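Local coordinates for protein putative ATPase, AAA family (Prochlorococcus marinus subsp. pastoris str. CCMP1986, PDB 3CTD) that is probably a DNA-dependent ATPase of the RarA/MGS1/WRNIP1 subfamily that helps cells respond to stalled DNA replication, represented here by its C-terminal part, at residues B[43-46]-B[52-55]; B[36-41]-B[58-63]; B[70-75]-B[96-101]; B[91-96]-B[117-122]. The protein carries 1 engineered substitution. All blocks are in the same frame, centred on the assembly; numbering follows the deposited sequence.

How the interactions relate
From the N terminus, helix 36-47 runs out, turns, and comes back as helix 51-63. Interaction 1 closes this turn next to the bend, and interaction 2 closes the wider loop farther along the same two helices, enclosing interaction 1. The chain then enters helix 68-83, whose pairing with helix 90-104 is interaction 3. Before that loop is complete, interaction 4 opens on helix 90-104, and it closes on helix 110-121; the two loops therefore cross and share Ser96. Packing joins the pairs: Ile46 meets Leu75 and Leu120, Ile39 meets Phe70, and Thr54 meets Ser117, drawing all five helices together. All four contacts also touch a second subunit.

Interaction 1 of 4, residues B[43-46]-B[52-55]; sequences IKSI and DATL
Ile46 lies across Thr54 at roughly a right angle, and the branch that does the touching is CG1. Its CB is still 4.1 Å from Thr54 OG1. One bond farther out, Ile46 CG1 comes to 3.4 Å from Thr54 OG1 and also meets the methyl CG2 of the threonine at 3.7 Å. CG1 stands beside the backbone N of Ile46 (chi1 -76°), which brings it up to the threonine, while the CG2 branch packs on Leu120 and the terminal CD1 continues to Leu75 of helix 68-83. Helices 36-47 and 51-63 form a helical hairpin, joined by a short turn, and the contact sits close to the bend. Small side chains let the backbones approach closely, with Ser45 CA and Thr54 CA 5.2 Å apart. Ser45 CB presses against Thr54 OG1. The hydroxyl Ser45 OG is 3.6 Å from the methyl Ala53 CB. Neither hydroxyl is spent on the other helix: Ser45 OG hydrogen-bonds to Ala41 O one turn back, and Thr54 OG1 to Asp50 O. Thr54 OG1 does lie 3.3 Å from Ile46 N, but the angle is poor for a bond. Tyr173 of a second subunit packs on Ser45 and Ala53, and Asp52 OD1 accepts hydrogen bonds from the backbone N of Phe183 and Trp184 of that subunit.

Interaction 2 of 4, residues B[36-41]-B[58-63]; sequences FDVISA and LANMVE
Val38 overlaps two residues of the opposing helix at once, its CG1 methyl resting 3.4 Å from Met61 CG and equally close to Asn60 OD1. Helices 36-47 and 51-63 form an antiparallel helical hairpin, and this pairing lies toward its far end, away from the turn; the short segments cross at -152° with their axes 9.6 Å apart at closest approach. The CG1 branch of Val38 is anti to the backbone N (chi1 177°), a setting that swings it across to helix 51-63, whereas CG2 makes a looser contact with Asn60 OD1. Asn60 comes at the valine from the opposite direction and offers its amide oxygen to the methyls, a van der Waals meeting of unlike groups. Met61, by contrast, slides past Val38 and carries on to Ile39, which it crosses at about a right angle. The methionine sulfur meets the isoleucine, and the bend at the third torsion (chi3 -67°) then sets the position of the terminal CE. Phe42 and Ile71 also pack on this side chain, Ile71 at CE. Ile39 also reaches Phe70 and Arg74 of helix 68-83, connecting the hairpin with the next helix. Asp37 OD1 and Ser40 OG hydrogen-bond to the backbone of Asn153 and Leu151 of a second subunit. Met61 SD approaches Ile39 CD1 to 3.3 Å. Met61 CE stands 4.1 Å from Ile39 CD1.

Interaction 3 of 4, residues B[70-75]-B[96-101]; sequences FIFRRL and SCCDAF
Phe72 and Cys98 mark the closest point between two nearly antiparallel helices, their CA atoms 6.3 Å apart; the segment axes, inclined at 166°, come within 10.5 Å. The phenyl ring of Phe72 spans this gap and lies flat against the backbone of the partner. Cys98 CA sits over the ring centre, 3.7 Å from the centroid and only 10° off the normal, a CH-pi contact. Beside it, Cys98 CB touches Phe72 CD1 at 3.7 Å. Because Cys98 SG is anti to its own backbone N, the sulfur is directed back toward the root of the phenylalanine, where it makes an oblique sulfur-aromatic contact with the ring, 4.5 Å from the centroid. The outer rim of the ring is flanked by neighbours one turn apart: Cys97 CB approaches Phe72 CE1 at 3.9 Å, and Phe101 CB comes to 3.6 Å from Phe72 CE2. The two aromatic rings form an offset edge-to-face pair, with the edge of Phe72 toward the face of Phe101 and the planes at 62°. Phe101 passes the aromatic chain on to Phe106, again edge-to-face, while Leu113 of helix 110-121 also packs on Phe72. Ser96 OG hydrogen-bonds to Gln95 OE1 of a second subunit, placing helix 90-104 at a subunit interface. A large aromatic side chain buried against a neighbouring antiparallel helix in this way is interior packing of an all-helical bundle, here the MgsA-type C-terminal region that follows the AAA+ module in RarA-like proteins.

Interaction 4 of 4, residues B[91-96]-B[117-122]; sequences IVVVQS and SLYLAI
Val93 places both of its methyls on the ring of Tyr119, joining two successive helices, 90-104 and 110-121, of the all-helical MgsA-type C-terminal bundle. The CG1 methyl lies over one face, 4.1 Å from the ring centroid and 16° off the normal, in a CH-pi contact displaced toward the CD1 rim. CG2 settles farther out along the same ring, 4.0 Å from Tyr119 CZ. In Tyr119 the ring is carried anti to the backbone N (chi1 180°), which extends it across to the valine. The phenol end is further held by a weak hydrogen bond between Tyr119 OH and Asp87 OD2, and Trp191 of a second subunit stacks on the ring, making the tyrosine part of both the chain's interior and an interface. One residue on, Val94 turns to another part of helix 110-121, and its side chain crosses that of Leu120 at about a right angle, with CG2 doing the touching. The same valine packs on Leu76, and Leu120 on Ile46, bringing helices 68-83 and 36-47 up to the contact. Within helix 110-121 the two partners are neighbours, Leu120 CD2 lying at the edge of the Tyr119 ring, in its plane. Against Val94 the leucine uses its whole fork: CG2 of the valine is 4.0 Å from Leu120 CD1 and 4.1 Å from both Leu120 CG and CD2.

Interaction 1 of 4, residues B[43-46]-B[52-55]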
# COMPACT_ATOMS: atom_id res chain seq x y z
N ILE B 43 -15.00 -18.51 -4.64
CA ILE B 43 -15.26 -17.61 -3.55
C ILE B 43 -15.59 -18.37 -2.26
O ILE B 43 -15.17 -17.98 -1.17
CB ILE B 43 -16.40 -16.64 -3.94
CG1 ILE B 43 -15.97 -15.83 -5.18
CG2 ILE B 43 -16.77 -15.73 -2.78
CD1 ILE B 43 -14.58 -15.06 -4.89
N LYS B 44 -16.33 -19.48 -2.36
CA LYS B 44 -16.64 -20.16 -1.12
C LYS B 44 -15.43 -20.79 -0.54
O LYS B 44 -15.26 -20.74 0.66
CB LYS B 44 -17.76 -21.18 -1.27
CG LYS B 44 -18.98 -20.63 -1.96
CD LYS B 44 -20.12 -21.64 -1.83
CE LYS B 44 -21.34 -21.22 -2.66
NZ LYS B 44 -22.05 -20.12 -2.00
N SER B 45 -14.54 -21.36 -1.36
CA SER B 45 -13.26 -21.91 -0.84
C SER B 45 -12.40 -20.82 -0.15
O SER B 45 -11.75 -21.04 0.88
CB SER B 45 -12.45 -22.55 -1.99
OG SER B 45 -13.28 -23.35 -2.86
N ILE B 46 -12.38 -19.63 -0.74
CA ILE B 46 -11.69 -18.51 -0.11
C ILE B 46 -12.36 -18.19 1.18
O ILE B 46 -11.71 -18.11 2.19
CB ILE B 46 -11.67 -17.24 -1.04
CG1 ILE B 46 -10.63 -17.42 -2.15
CG2 ILE B 46 -11.50 -15.93 -0.22
CD1 ILE B 46 -10.84 -16.43 -3.29
N ASP B 52 -6.01 -24.79 -0.84
CA ASP B 52 -6.01 -25.83 -1.87
C ASP B 52 -7.20 -25.78 -2.78
O ASP B 52 -7.05 -25.76 -4.00
CB ASP B 52 -5.94 -27.19 -1.24
CG ASP B 52 -4.70 -27.34 -0.42
OD1 ASP B 52 -3.62 -27.20 -0.99
OD2 ASP B 52 -4.81 -27.54 0.80
N ALA B 53 -8.41 -25.79 -2.21
CA ALA B 53 -9.58 -25.74 -3.08
C ALA B 53 -9.62 -24.44 -3.87
O ALA B 53 -10.02 -24.42 -5.06
CB ALA B 53 -10.83 -25.91 -2.30
N THR B 54 -9.21 -23.35 -3.21
CA THR B 54 -9.07 -22.06 -3.86
C THR B 54 -8.25 -22.25 -5.11
O THR B 54 -8.68 -21.84 -6.19
CB THR B 54 -8.47 -20.97 -2.92
OG1 THR B 54 -9.45 -20.62 -1.95
CG2 THR B 54 -8.12 -19.69 -3.65
N LEU B 55 -7.09 -22.86 -5.01
CA LEU B 55 -6.25 -23.03 -6.20
C LEU B 55 -6.88 -23.89 -7.30
O LEU B 55 -6.80 -23.59 -8.51
CB LEU B 55 -4.88 -23.54 -5.82
CG LEU B 55 -3.99 -22.58 -5.08
CD1 LEU B 55 -2.81 -23.38 -4.64
CD2 LEU B 55 -3.56 -21.39 -5.98

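Interaction 2 of 4, residues B[36-41]-B[58-63]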
# COMPACT_ATOMS: atom_id res chain seq x y z
N PHE B 36 -20.94 -19.85 -13.56
CA PHE B 36 -21.25 -19.03 -12.41
C PHE B 36 -21.22 -19.95 -11.16
O PHE B 36 -21.03 -19.47 -10.06
CB PHE B 36 -22.52 -18.18 -12.60
N ASP B 37 -21.30 -21.26 -11.35
CA ASP B 37 -21.09 -22.21 -10.23
C ASP B 37 -19.61 -22.39 -9.82
O ASP B 37 -19.28 -22.59 -8.63
CB ASP B 37 -21.68 -23.59 -10.55
CG ASP B 37 -23.20 -23.57 -10.66
OD1 ASP B 37 -23.84 -22.70 -10.03
OD2 ASP B 37 -23.76 -24.43 -11.38
N VAL B 38 -18.74 -22.38 -10.82
CA VAL B 38 -17.31 -22.51 -10.60
C VAL B 38 -16.82 -21.29 -9.81
O VAL B 38 -16.27 -21.44 -8.71
CB VAL B 38 -16.53 -22.73 -11.96
CG1 VAL B 38 -15.02 -22.78 -11.73
CG2 VAL B 38 -17.01 -24.05 -12.66
N ILE B 39 -17.10 -20.09 -10.31
CA ILE B 39 -16.73 -18.87 -9.57
C ILE B 39 -17.31 -18.88 -8.15
O ILE B 39 -16.65 -18.45 -7.20
CB ILE B 39 -17.08 -17.56 -10.34
CG1 ILE B 39 -16.29 -16.36 -9.77
CG2 ILE B 39 -18.57 -17.27 -10.29
CD1 ILE B 39 -15.10 -15.91 -10.59
N SER B 40 -18.51 -19.42 -8.00
CA SER B 40 -19.10 -19.59 -6.67
C SER B 40 -18.26 -20.51 -5.77
O SER B 40 -17.92 -20.19 -4.62
CB SER B 40 -20.56 -20.06 -6.80
OG SER B 40 -21.01 -20.66 -5.61
N ALA B 41 -17.86 -21.65 -6.29
CA ALA B 41 -17.02 -22.56 -5.50
C ALA B 41 -15.63 -21.95 -5.09
O ALA B 41 -15.07 -22.21 -3.99
CB ALA B 41 -16.86 -23.89 -6.24
N LEU B 58 -9.57 -21.85 -9.08
CA LEU B 58 -8.83 -20.87 -9.93
C LEU B 58 -8.33 -21.54 -11.22
O LEU B 58 -8.59 -21.08 -12.33
CB LEU B 58 -7.62 -20.24 -9.18
CG LEU B 58 -6.82 -19.21 -9.98
CD1 LEU B 58 -7.68 -18.02 -10.46
CD2 LEU B 58 -5.71 -18.71 -9.13
N ALA B 59 -7.63 -22.66 -11.06
CA ALA B 59 -7.07 -23.38 -12.19
C ALA B 59 -8.18 -23.81 -13.16
O ALA B 59 -8.05 -23.66 -14.40
CB ALA B 59 -6.26 -24.59 -11.67
N ASN B 60 -9.28 -24.33 -12.60
CA ASN B 60 -10.45 -24.66 -13.38
C ASN B 60 -10.83 -23.49 -14.26
O ASN B 60 -10.94 -23.61 -15.48
CB ASN B 60 -11.61 -24.96 -12.44
CG ASN B 60 -12.88 -25.38 -13.18
OD1 ASN B 60 -13.40 -24.67 -14.08
ND2 ASN B 60 -13.40 -26.53 -12.80
N MET B 61 -11.02 -22.33 -13.64
CA MET B 61 -11.49 -21.13 -14.35
C MET B 61 -10.58 -20.70 -15.51
O MET B 61 -11.08 -20.36 -16.59
CB MET B 61 -11.75 -19.96 -13.37
CG MET B 61 -13.00 -20.13 -12.42
SD MET B 61 -13.41 -18.59 -11.60
CE MET B 61 -11.91 -18.55 -10.62
N VAL B 62 -9.27 -20.71 -15.32
CA VAL B 62 -8.40 -20.27 -16.41
C VAL B 62 -8.30 -21.28 -17.57
O VAL B 62 -8.28 -20.87 -18.73
CB VAL B 62 -6.96 -19.68 -15.95
CG1 VAL B 62 -6.89 -19.46 -14.47
CG2 VAL B 62 -5.80 -20.49 -16.47
N GLU B 63 -8.29 -22.58 -17.28
CA GLU B 63 -8.42 -23.58 -18.35
C GLU B 63 -9.65 -23.32 -19.17
O GLU B 63 -9.60 -23.49 -20.38
CB GLU B 63 -8.52 -25.00 -17.81
CG GLU B 63 -7.65 -25.16 -16.62
CD GLU B 63 -6.16 -25.14 -16.96
OE1 GLU B 63 -5.78 -25.66 -18.06
OE2 GLU B 63 -5.36 -24.65 -16.09

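Interaction 3 of 4, residues B[70-75]-B[96-101]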
# COMPACT_ATOMS: atom_id res chain seq x y z
N PHE B 70 -12.83 -10.45 -14.78
CA PHE B 70 -13.94 -10.97 -14.00
C PHE B 70 -13.45 -11.63 -12.69
O PHE B 70 -13.95 -11.34 -11.61
CB PHE B 70 -14.80 -11.90 -14.84
CG PHE B 70 -15.91 -12.51 -14.09
CD1 PHE B 70 -16.89 -11.73 -13.50
CD2 PHE B 70 -16.00 -13.89 -13.97
CE1 PHE B 70 -17.95 -12.31 -12.79
CE2 PHE B 70 -17.05 -14.48 -13.26
CZ PHE B 70 -18.04 -13.68 -12.67
N ILE B 71 -12.42 -12.44 -12.76
CA ILE B 71 -11.92 -13.09 -11.52
C ILE B 71 -11.43 -12.03 -10.52
O ILE B 71 -11.73 -12.09 -9.33
CB ILE B 71 -10.77 -14.07 -11.83
CG1 ILE B 71 -11.24 -15.17 -12.79
CG2 ILE B 71 -10.12 -14.57 -10.55
CD1 ILE B 71 -10.07 -15.86 -13.53
N PHE B 72 -10.69 -11.05 -11.00
CA PHE B 72 -10.22 -9.93 -10.15
C PHE B 72 -11.34 -9.09 -9.54
O PHE B 72 -11.17 -8.56 -8.45
CB PHE B 72 -9.24 -9.01 -10.87
CG PHE B 72 -7.84 -9.46 -10.77
CD1 PHE B 72 -7.24 -9.62 -9.52
CD2 PHE B 72 -7.11 -9.76 -11.90
CE1 PHE B 72 -5.93 -10.05 -9.41
CE2 PHE B 72 -5.82 -10.18 -11.78
CZ PHE B 72 -5.22 -10.34 -10.54
N ARG B 73 -12.47 -8.97 -10.23
CA ARG B 73 -13.63 -8.25 -9.67
C ARG B 73 -14.12 -8.94 -8.42
O ARG B 73 -14.28 -8.30 -7.38
CB ARG B 73 -14.78 -8.16 -10.68
CG ARG B 73 -14.88 -6.83 -11.40
CD ARG B 73 -16.01 -6.81 -12.48
NE ARG B 73 -15.27 -6.63 -13.71
CZ ARG B 73 -15.38 -7.37 -14.80
NH1 ARG B 73 -16.31 -8.34 -14.86
NH2 ARG B 73 -14.57 -7.08 -15.82
N ARG B 74 -14.32 -10.25 -8.52
CA ARG B 74 -14.76 -11.05 -7.41
C ARG B 74 -13.75 -11.13 -6.30
O ARG B 74 -14.13 -11.18 -5.15
CB ARG B 74 -15.17 -12.45 -7.86
CG ARG B 74 -16.46 -12.47 -8.66
CD ARG B 74 -17.75 -12.04 -7.88
NE ARG B 74 -18.86 -11.86 -8.84
CZ ARG B 74 -19.71 -12.83 -9.26
NH1 ARG B 74 -19.63 -14.08 -8.76
NH2 ARG B 74 -20.65 -12.55 -10.17
N LEU B 75 -12.47 -11.13 -6.63
CA LEU B 75 -11.45 -11.06 -5.61
C LEU B 75 -11.46 -9.67 -4.90
O LEU B 75 -11.27 -9.60 -3.68
CB LEU B 75 -10.08 -11.35 -6.20
CG LEU B 75 -9.72 -12.76 -6.66
CD1 LEU B 75 -8.36 -12.69 -7.34
CD2 LEU B 75 -9.61 -13.64 -5.45
N SER B 96 -3.39 -4.32 -6.13
CA SER B 96 -2.06 -4.29 -6.66
C SER B 96 -1.69 -5.55 -7.52
O SER B 96 -0.96 -5.43 -8.48
CB SER B 96 -1.12 -4.14 -5.46
OG SER B 96 0.22 -4.23 -5.84
N CYS B 97 -2.19 -6.73 -7.14
CA CYS B 97 -2.19 -7.91 -8.00
C CYS B 97 -2.90 -7.63 -9.33
O CYS B 97 -2.33 -7.91 -10.40
CB CYS B 97 -2.84 -9.08 -7.26
SG CYS B 97 -1.79 -9.70 -5.91
N CYS B 98 -4.10 -7.06 -9.26
CA CYS B 98 -4.85 -6.65 -10.45
C CYS B 98 -4.00 -5.68 -11.33
O CYS B 98 -3.79 -5.93 -12.52
CB CYS B 98 -6.22 -6.08 -10.05
SG CYS B 98 -7.29 -5.53 -11.44
N ASP B 99 -3.46 -4.62 -10.74
CA ASP B 99 -2.57 -3.76 -11.52
C ASP B 99 -1.35 -4.49 -12.07
O ASP B 99 -0.87 -4.19 -13.18
CB ASP B 99 -2.10 -2.55 -10.71
CG ASP B 99 -3.20 -1.65 -10.36
OD1 ASP B 99 -4.26 -1.72 -10.99
OD2 ASP B 99 -3.04 -0.89 -9.41
N ALA B 100 -0.81 -5.44 -11.31
CA ALA B 100 0.36 -6.13 -11.82
C ALA B 100 -0.07 -6.95 -13.05
O ALA B 100 0.57 -6.89 -14.09
CB ALA B 100 0.97 -6.97 -10.77
N PHE B 101 -1.21 -7.60 -12.97
CA PHE B 101 -1.70 -8.36 -14.10
C PHE B 101 -1.90 -7.48 -15.36
O PHE B 101 -1.50 -7.90 -16.46
CB PHE B 101 -2.97 -9.17 -13.73
CG PHE B 101 -3.43 -10.09 -14.83
CD1 PHE B 101 -3.11 -11.44 -14.80
CD2 PHE B 101 -4.15 -9.59 -15.92
CE1 PHE B 101 -3.52 -12.30 -15.83
CE2 PHE B 101 -4.54 -10.42 -16.95
CZ PHE B 101 -4.23 -11.79 -16.92

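Interaction 4 of 4, residues B[91-96]-B[117-122]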
# COMPACT_ATOMS: atom_id res chain seq x y z
N ILE B 91 -7.52 -5.38 0.51
CA ILE B 91 -7.97 -4.72 -0.71
C ILE B 91 -6.79 -4.05 -1.41
O ILE B 91 -6.75 -4.03 -2.61
CB ILE B 91 -9.18 -3.73 -0.50
CG1 ILE B 91 -9.72 -3.24 -1.83
CG2 ILE B 91 -8.80 -2.52 0.33
CD1 ILE B 91 -10.65 -4.21 -2.45
N VAL B 92 -5.81 -3.54 -0.66
CA VAL B 92 -4.64 -2.93 -1.29
C VAL B 92 -3.82 -3.99 -2.03
O VAL B 92 -3.37 -3.76 -3.12
CB VAL B 92 -3.74 -2.22 -0.25
CG1 VAL B 92 -2.45 -1.63 -0.92
CG2 VAL B 92 -4.53 -1.15 0.56
N VAL B 93 -3.64 -5.17 -1.42
CA VAL B 93 -2.78 -6.19 -2.02
C VAL B 93 -3.43 -6.73 -3.30
O VAL B 93 -2.78 -6.87 -4.35
CB VAL B 93 -2.51 -7.36 -1.00
CG1 VAL B 93 -1.90 -8.62 -1.69
CG2 VAL B 93 -1.63 -6.88 0.18
N VAL B 94 -4.71 -7.06 -3.22
CA VAL B 94 -5.42 -7.61 -4.37
C VAL B 94 -5.49 -6.59 -5.50
O VAL B 94 -5.38 -6.96 -6.66
CB VAL B 94 -6.86 -7.97 -4.00
CG1 VAL B 94 -7.61 -8.26 -5.25
CG2 VAL B 94 -6.88 -9.14 -3.04
N GLN B 95 -5.69 -5.31 -5.17
CA GLN B 95 -5.76 -4.27 -6.19
C GLN B 95 -4.43 -4.17 -6.90
O GLN B 95 -4.34 -4.02 -8.11
CB GLN B 95 -6.18 -2.92 -5.60
CG GLN B 95 -6.05 -1.77 -6.58
CD GLN B 95 -6.97 -1.96 -7.76
OE1 GLN B 95 -8.16 -2.31 -7.61
NE2 GLN B 95 -6.43 -1.74 -8.97
N SER B 96 -3.39 -4.32 -6.13
CA SER B 96 -2.06 -4.29 -6.66
C SER B 96 -1.69 -5.55 -7.52
O SER B 96 -0.96 -5.43 -8.48
CB SER B 96 -1.12 -4.14 -5.46
OG SER B 96 0.22 -4.23 -5.84
N SER B 117 -5.51 -14.68 -4.80
CA SER B 117 -6.40 -15.74 -4.34
C SER B 117 -5.92 -16.36 -3.04
O SER B 117 -6.67 -16.40 -2.05
CB SER B 117 -6.58 -16.78 -5.44
OG SER B 117 -7.04 -16.07 -6.61
N LEU B 118 -4.68 -16.84 -3.04
CA LEU B 118 -4.10 -17.46 -1.83
C LEU B 118 -4.14 -16.54 -0.63
O LEU B 118 -4.41 -16.96 0.49
CB LEU B 118 -2.66 -17.90 -2.09
CG LEU B 118 -2.57 -19.16 -2.97
CD1 LEU B 118 -1.15 -19.30 -3.48
CD2 LEU B 118 -3.06 -20.44 -2.23
N TYR B 119 -3.89 -15.27 -0.89
CA TYR B 119 -3.82 -14.27 0.18
C TYR B 119 -5.15 -14.13 0.94
O TYR B 119 -5.18 -14.05 2.16
CB TYR B 119 -3.42 -12.94 -0.43
CG TYR B 119 -3.32 -11.85 0.58
CD1 TYR B 119 -2.10 -11.44 1.08
CD2 TYR B 119 -4.44 -11.20 1.04
CE1 TYR B 119 -2.01 -10.38 2.03
CE2 TYR B 119 -4.36 -10.15 2.00
CZ TYR B 119 -3.15 -9.74 2.48
OH TYR B 119 -3.11 -8.70 3.41
N LEU B 120 -6.25 -14.03 0.18
CA LEU B 120 -7.59 -13.98 0.77
C LEU B 120 -7.94 -15.30 1.46
O LEU B 120 -8.45 -15.28 2.56
CB LEU B 120 -8.63 -13.62 -0.29
CG LEU B 120 -8.44 -12.23 -0.89
CD1 LEU B 120 -9.57 -11.88 -1.87
CD2 LEU B 120 -8.32 -11.20 0.23
N ALA B 121 -7.63 -16.45 0.84
CA ALA B 121 -7.93 -17.74 1.46
C ALA B 121 -7.34 -17.88 2.87
O ALA B 121 -7.98 -18.43 3.76
CB ALA B 121 -7.44 -18.85 0.58
N ILE B 122 -6.12 -17.39 3.08
CA ILE B 122 -5.48 -17.54 4.36
C ILE B 122 -5.62 -16.33 5.28
O ILE B 122 -5.06 -16.35 6.38
CB ILE B 122 -3.98 -17.96 4.24
CG1 ILE B 122 -3.09 -16.85 3.63
CG2 ILE B 122 -3.87 -19.20 3.36
CD1 ILE B 122 -1.64 -17.30 3.45